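Local coordinates for protein peptide chain release factor subunit 1 (Aeropyrum pernix, PDB 3AGK) that probably directs the termination of protein synthesis on the archaeal ribosome in response to the stop codons UAA, UAG and UGA, at residues A[73-76]-A[77-81]; A[262-265]-A[266-270]. All coordinates share one frame; numbering follows the deposited sequence.

Interaction 1. Residues A[73-76]-A[77-81]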
ATOM      1  N   ARG A  73      -1.250  29.881 -13.101  1.00 53.39           N
ATOM      2  CA  ARG A  73      -1.807  29.123 -14.208  1.00 57.98           C
ATOM      3  C   ARG A  73      -2.689  27.955 -13.754  1.00 56.87           C
ATOM      4  O   ARG A  73      -3.766  27.729 -14.309  1.00 53.84           O
ATOM      5  CB  ARG A  73      -0.702  28.594 -15.110  1.00 60.25           C
ATOM      6  CG  ARG A  73      -1.244  27.821 -16.297  1.00 62.14           C
ATOM      7  CD  ARG A  73      -0.187  26.907 -16.861  1.00 65.52           C
ATOM      8  NE  ARG A  73      -0.457  26.534 -18.243  1.00 65.67           N
ATOM      9  CZ  ARG A  73       0.341  25.749 -18.960  1.00 73.09           C
ATOM     10  NH1 ARG A  73       1.445  25.245 -18.407  1.00 68.08           N
ATOM     11  NH2 ARG A  73       0.032  25.458 -20.220  1.00 76.04           N
ATOM     12  N   ALA A  74      -2.219  27.205 -12.762  1.00 56.87           N
ATOM     13  CA  ALA A  74      -2.977  26.072 -12.233  1.00 53.62           C
ATOM     14  C   ALA A  74      -4.237  26.548 -11.514  1.00 55.00           C
ATOM     15  O   ALA A  74      -5.304  25.967 -11.678  1.00 48.41           O
ATOM     16  CB  ALA A  74      -2.118  25.250 -11.294  1.00 52.62           C
ATOM     17  N   LEU A  75      -4.100  27.604 -10.716  1.00 48.21           N
ATOM     18  CA  LEU A  75      -5.241  28.229 -10.057  1.00 52.73           C
ATOM     19  C   LEU A  75      -6.316  28.666 -11.063  1.00 48.71           C
ATOM     20  O   LEU A  75      -7.512  28.437 -10.850  1.00 48.43           O
ATOM     21  CB  LEU A  75      -4.773  29.442  -9.249  1.00 54.86           C
ATOM     22  CG  LEU A  75      -4.801  29.467  -7.719  1.00 54.28           C
ATOM     23  CD1 LEU A  75      -5.069  28.131  -7.100  1.00 52.61           C
ATOM     24  CD2 LEU A  75      -3.510  30.063  -7.182  1.00 55.67           C
ATOM     25  N   SER A  76      -5.893  29.304 -12.152  1.00 47.76           N
ATOM     26  CA  SER A  76      -6.841  29.771 -13.161  1.00 50.59           C
ATOM     27  C   SER A  76      -7.548  28.599 -13.811  1.00 48.15           C
ATOM     28  O   SER A  76      -8.749  28.663 -14.102  1.00 45.88           O
ATOM     29  CB  SER A  76      -6.140  30.586 -14.234  1.00 52.70           C
ATOM     30  OG  SER A  76      -5.424  31.629 -13.619  1.00 71.40           O
ATOM     31  N   ALA A  77      -6.794  27.526 -14.034  1.00 46.68           N
ATOM     32  CA  ALA A  77      -7.360  26.337 -14.662  1.00 54.61           C
ATOM     33  C   ALA A  77      -8.442  25.750 -13.769  1.00 48.96           C
ATOM     34  O   ALA A  77      -9.522  25.409 -14.240  1.00 51.45           O
ATOM     35  CB  ALA A  77      -6.280  25.315 -14.949  1.00 54.99           C
ATOM     36  N   ALA A  78      -8.160  25.661 -12.474  1.00 45.95           N
ATOM     37  CA  ALA A  78      -9.139  25.132 -11.533  1.00 45.91           C
ATOM     38  C   ALA A  78     -10.397  26.020 -11.459  1.00 50.00           C
ATOM     39  O   ALA A  78     -11.532  25.509 -11.456  1.00 47.42           O
ATOM     40  CB  ALA A  78      -8.515  24.936 -10.163  1.00 35.72           C
ATOM     41  N   MET A  79     -10.199  27.340 -11.424  1.00 42.38           N
ATOM     42  CA  MET A  79     -11.335  28.271 -11.465  1.00 48.41           C
ATOM     43  C   MET A  79     -12.179  28.100 -12.721  1.00 47.51           C
ATOM     44  O   MET A  79     -13.405  28.123 -12.641  1.00 44.96           O
ATOM     45  CB  MET A  79     -10.899  29.728 -11.349  1.00 38.05           C
ATOM     46  CG  MET A  79     -10.334  30.098  -9.968  1.00 49.25           C
ATOM     47  SD  MET A  79      -9.847  31.842  -9.804  1.00 52.61           S
ATOM     48  CE  MET A  79      -8.121  31.650  -9.390  1.00 66.49           C
ATOM     49  N   ASP A  80     -11.514  27.966 -13.869  1.00 45.46           N
ATOM     50  CA  ASP A  80     -12.190  27.690 -15.139  1.00 47.60           C
ATOM     51  C   ASP A  80     -13.084  26.476 -15.007  1.00 48.19           C
ATOM     52  O   ASP A  80     -14.248  26.490 -15.399  1.00 49.00           O
ATOM     53  CB  ASP A  80     -11.163  27.391 -16.232  1.00 51.48           C
ATOM     54  CG  ASP A  80     -10.564  28.640 -16.823  1.00 58.57           C
ATOM     55  OD1 ASP A  80     -11.214  29.703 -16.725  1.00 60.03           O
ATOM     56  OD2 ASP A  80      -9.444  28.552 -17.384  1.00 64.30           O
ATOM     57  N   ARG A  81     -12.501  25.413 -14.466  1.00 47.29           N
ATOM     58  CA  ARG A  81     -13.182  24.148 -14.293  1.00 51.18           C
ATOM     59  C   ARG A  81     -14.434  24.320 -13.426  1.00 55.62           C
ATOM     60  O   ARG A  81     -15.500  23.780 -13.737  1.00 53.14           O
ATOM     61  CB  ARG A  81     -12.203  23.152 -13.661  1.00 57.09           C
ATOM     62  CG  ARG A  81     -11.973  21.848 -14.426  1.00 60.38           C
ATOM     63  CD  ARG A  81     -11.851  22.040 -15.924  1.00 67.88           C
ATOM     64  NE  ARG A  81     -10.819  23.010 -16.281  1.00 77.74           N
ATOM     65  CZ  ARG A  81      -9.693  22.711 -16.920  1.00 72.91           C
ATOM     66  NH1 ARG A  81      -9.438  21.462 -17.286  1.00 75.45           N
ATOM     67  NH2 ARG A  81      -8.826  23.669 -17.200  1.00 65.30           N
TER
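L75 and M79 meet one turn apart on an alpha helix: the terminal methyl CE of M79 comes back to 4.0 Å from CB of L75. M79 CG stands beside its own backbone N (chi1 -68°), and the bend about the thioether at chi3 turns CE over the preceding turn, where it also lies 3.6 Å from L75 O. A flexible, unbranched methionine suits this half-covered place. M79 N donates a nearly straight bond to L75 O at 3.0 Å, one of four successive i to i+4 bonds.

The tight side belongs to A74, A77 and A78, buried residues whose small methyls probably allow the sheet to approach; CB of A77 lies 3.5 Å from both R73 O and A74 O. R73, in cation-pi contact with F106, and D80 form the solvent side. At the edge between, S76 O accepts from D80 N at 2.9 Å, whereas the serine hydroxyl bonds to the backbone oxygen of K72.

Helix 65-82 thus has two partners: L75, S76 and M79 pack on L52, Y56 and M49 of helix 45-58, while A74, A77 and A78 rest on C97, C108 and L95 of the antiparallel sheet of eRF1 domain 1, where a disulfide joins C97 to C108.

Interaction 2. Residues A[262-265]-A[266-270]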
ATOM      1  N   GLY A 262      12.050 -11.840   9.680  1.00 43.39           N
ATOM      2  CA  GLY A 262      11.167 -12.269  10.755  1.00 36.74           C
ATOM      3  C   GLY A 262       9.702 -12.003  10.429  1.00 41.65           C
ATOM      4  O   GLY A 262       8.825 -12.767  10.830  1.00 43.00           O
ATOM      5  N   LEU A 263       9.444 -10.898   9.729  1.00 45.94           N
ATOM      6  CA  LEU A 263       8.095 -10.520   9.311  1.00 42.57           C
ATOM      7  C   LEU A 263       7.496 -11.584   8.396  1.00 44.33           C
ATOM      8  O   LEU A 263       6.331 -11.990   8.556  1.00 44.56           O
ATOM      9  CB  LEU A 263       8.129  -9.187   8.565  1.00 40.59           C
ATOM     10  CG  LEU A 263       8.327  -7.906   9.373  1.00 40.09           C
ATOM     11  CD1 LEU A 263       8.322  -6.694   8.448  1.00 38.63           C
ATOM     12  CD2 LEU A 263       7.229  -7.789  10.435  1.00 30.63           C
ATOM     13  N   LYS A 264       8.306 -12.030   7.439  1.00 39.30           N
ATOM     14  CA  LYS A 264       7.901 -13.098   6.527  1.00 43.77           C
ATOM     15  C   LYS A 264       7.561 -14.345   7.321  1.00 44.43           C
ATOM     16  O   LYS A 264       6.499 -14.942   7.124  1.00 45.02           O
ATOM     17  CB  LYS A 264       9.002 -13.411   5.507  1.00 46.34           C
ATOM     18  CG  LYS A 264       8.661 -14.570   4.536  1.00 47.84           C
ATOM     19  CD  LYS A 264       9.773 -14.729   3.508  1.00 51.83           C
ATOM     20  CE  LYS A 264       9.406 -15.671   2.401  1.00 61.74           C
ATOM     21  NZ  LYS A 264      10.396 -15.564   1.279  1.00 77.18           N
ATOM     22  N   GLU A 265       8.459 -14.733   8.227  1.00 42.74           N
ATOM     23  CA  GLU A 265       8.250 -15.930   9.034  1.00 43.79           C
ATOM     24  C   GLU A 265       6.943 -15.871   9.839  1.00 42.79           C
ATOM     25  O   GLU A 265       6.200 -16.850   9.905  1.00 46.37           O
ATOM     26  CB  GLU A 265       9.434 -16.217   9.961  1.00 57.46           C
ATOM     27  CG  GLU A 265       9.164 -17.427  10.870  1.00 81.55           C
ATOM     28  CD  GLU A 265      10.395 -17.969  11.592  1.00 93.44           C
ATOM     29  OE1 GLU A 265      11.320 -17.184  11.911  1.00 86.59           O
ATOM     30  OE2 GLU A 265      10.415 -19.199  11.851  1.00 99.18           O
ATOM     31  N   ALA A 266       6.650 -14.717  10.427  1.00 37.73           N
ATOM     32  CA  ALA A 266       5.433 -14.564  11.217  1.00 40.81           C
ATOM     33  C   ALA A 266       4.181 -14.694  10.350  1.00 47.85           C
ATOM     34  O   ALA A 266       3.185 -15.308  10.745  1.00 43.36           O
ATOM     35  CB  ALA A 266       5.434 -13.244  11.923  1.00 32.62           C
ATOM     36  N   VAL A 267       4.231 -14.089   9.171  1.00 46.94           N
ATOM     37  CA  VAL A 267       3.120 -14.167   8.239  1.00 44.01           C
ATOM     38  C   VAL A 267       2.908 -15.606   7.732  1.00 44.27           C
ATOM     39  O   VAL A 267       1.783 -16.102   7.690  1.00 43.66           O
ATOM     40  CB  VAL A 267       3.298 -13.149   7.075  1.00 42.76           C
ATOM     41  CG1 VAL A 267       2.219 -13.336   6.014  1.00 41.77           C
ATOM     42  CG2 VAL A 267       3.268 -11.712   7.632  1.00 37.16           C
ATOM     43  N   MET A 268       3.986 -16.283   7.363  1.00 37.86           N
ATOM     44  CA  MET A 268       3.846 -17.661   6.931  1.00 47.88           C
ATOM     45  C   MET A 268       3.285 -18.542   8.044  1.00 53.20           C
ATOM     46  O   MET A 268       2.592 -19.506   7.771  1.00 55.35           O
ATOM     47  CB  MET A 268       5.168 -18.238   6.411  1.00 42.83           C
ATOM     48  CG  MET A 268       5.749 -17.479   5.219  1.00 50.90           C
ATOM     49  SD  MET A 268       4.621 -17.364   3.796  1.00 55.73           S
ATOM     50  CE  MET A 268       4.392 -19.100   3.336  1.00 58.47           C
ATOM     51  N   LYS A 269       3.586 -18.226   9.299  1.00 57.69           N
ATOM     52  CA  LYS A 269       3.206 -19.131  10.383  1.00 52.13           C
ATOM     53  C   LYS A 269       1.870 -18.782  10.993  1.00 55.70           C
ATOM     54  O   LYS A 269       1.305 -19.579  11.735  1.00 54.39           O
ATOM     55  CB  LYS A 269       4.282 -19.183  11.463  1.00 47.24           C
ATOM     56  CG  LYS A 269       5.491 -19.966  11.041  1.00 52.73           C
ATOM     57  CD  LYS A 269       6.576 -19.944  12.089  1.00 64.46           C
ATOM     58  CE  LYS A 269       6.248 -20.839  13.266  1.00 67.75           C
ATOM     59  NZ  LYS A 269       7.511 -21.229  13.973  1.00 70.04           N
ATOM     60  N   ALA A 270       1.369 -17.589  10.686  1.00 57.44           N
ATOM     61  CA  ALA A 270       0.074 -17.147  11.206  1.00 60.05           C
ATOM     62  C   ALA A 270      -1.065 -17.768  10.388  1.00 54.03           C
ATOM     63  O   ALA A 270      -1.899 -17.075   9.801  1.00 55.62           O
ATOM     64  CB  ALA A 270      -0.016 -15.630  11.193  1.00 56.90           C
TER
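E265 and K269 run side by side on the last turn of helix 259-269, an i, i+4 pair of opposite charge at the C-terminal end of an alpha helix that lies on the mixed sheet of eRF1 domain 2. Their contact is made by the aliphatic parts: CG of E265 lies 3.8 Å from CD of K269. The charged ends, E265 OE2 and K269 NZ, stay 4.1 Å apart, beyond a salt bridge, though their attraction probably still counts. A second pair lies beside the first, K264 and M268 touching through their CG atoms at 4.2 Å; the lysine then extends onward, while M268 curls at chi2 and chi3 toward V283 and N284 of helix 277-294.

M268 N bonds almost straight to K264 O at 2.9 Å. The next bond, K269 N to E265 O, is weak, bent to 134° at the hydrogen as the helix runs out before A270.

Further out, backbone groups position the charged ends: E265 OE1 accepts from A256 N, and K269 NZ donates to D254 O. An alanine in place of E265 would probably leave A256 N without this acceptor and K269 without its aliphatic neighbour and nearby negative charge. On the inner face L263, A266 and V267 are apolar and buried, as suits a helix lying on strand 142-149, where all three touch I145. V267 fits closely against its own helix: with CG1 opposite the backbone N (chi1 174°), the other branch, CG2, falls 3.2 Å from L263 O.

Along the chain interaction 1 closes before interaction 2 opens, and their centres lie about 50 Å apart, on opposite sides of the chain's centre. They share no helix or sheet: residues 73-81 belong to helix 65-82, beside the four-stranded antiparallel sheet of eRF1 domain 1, and residues 262-270 to helix 259-269, against the mixed sheet of domain 2. Each helix sets small or apolar residues against its own sheet and also packs on another helix. A seven-residue linker separates helix 259-269 from helix 277-294, on which it packs, and K264 has a long, weak ion pair with E351 of domain 3. The two helices therefore belong to different domains of one extended release factor.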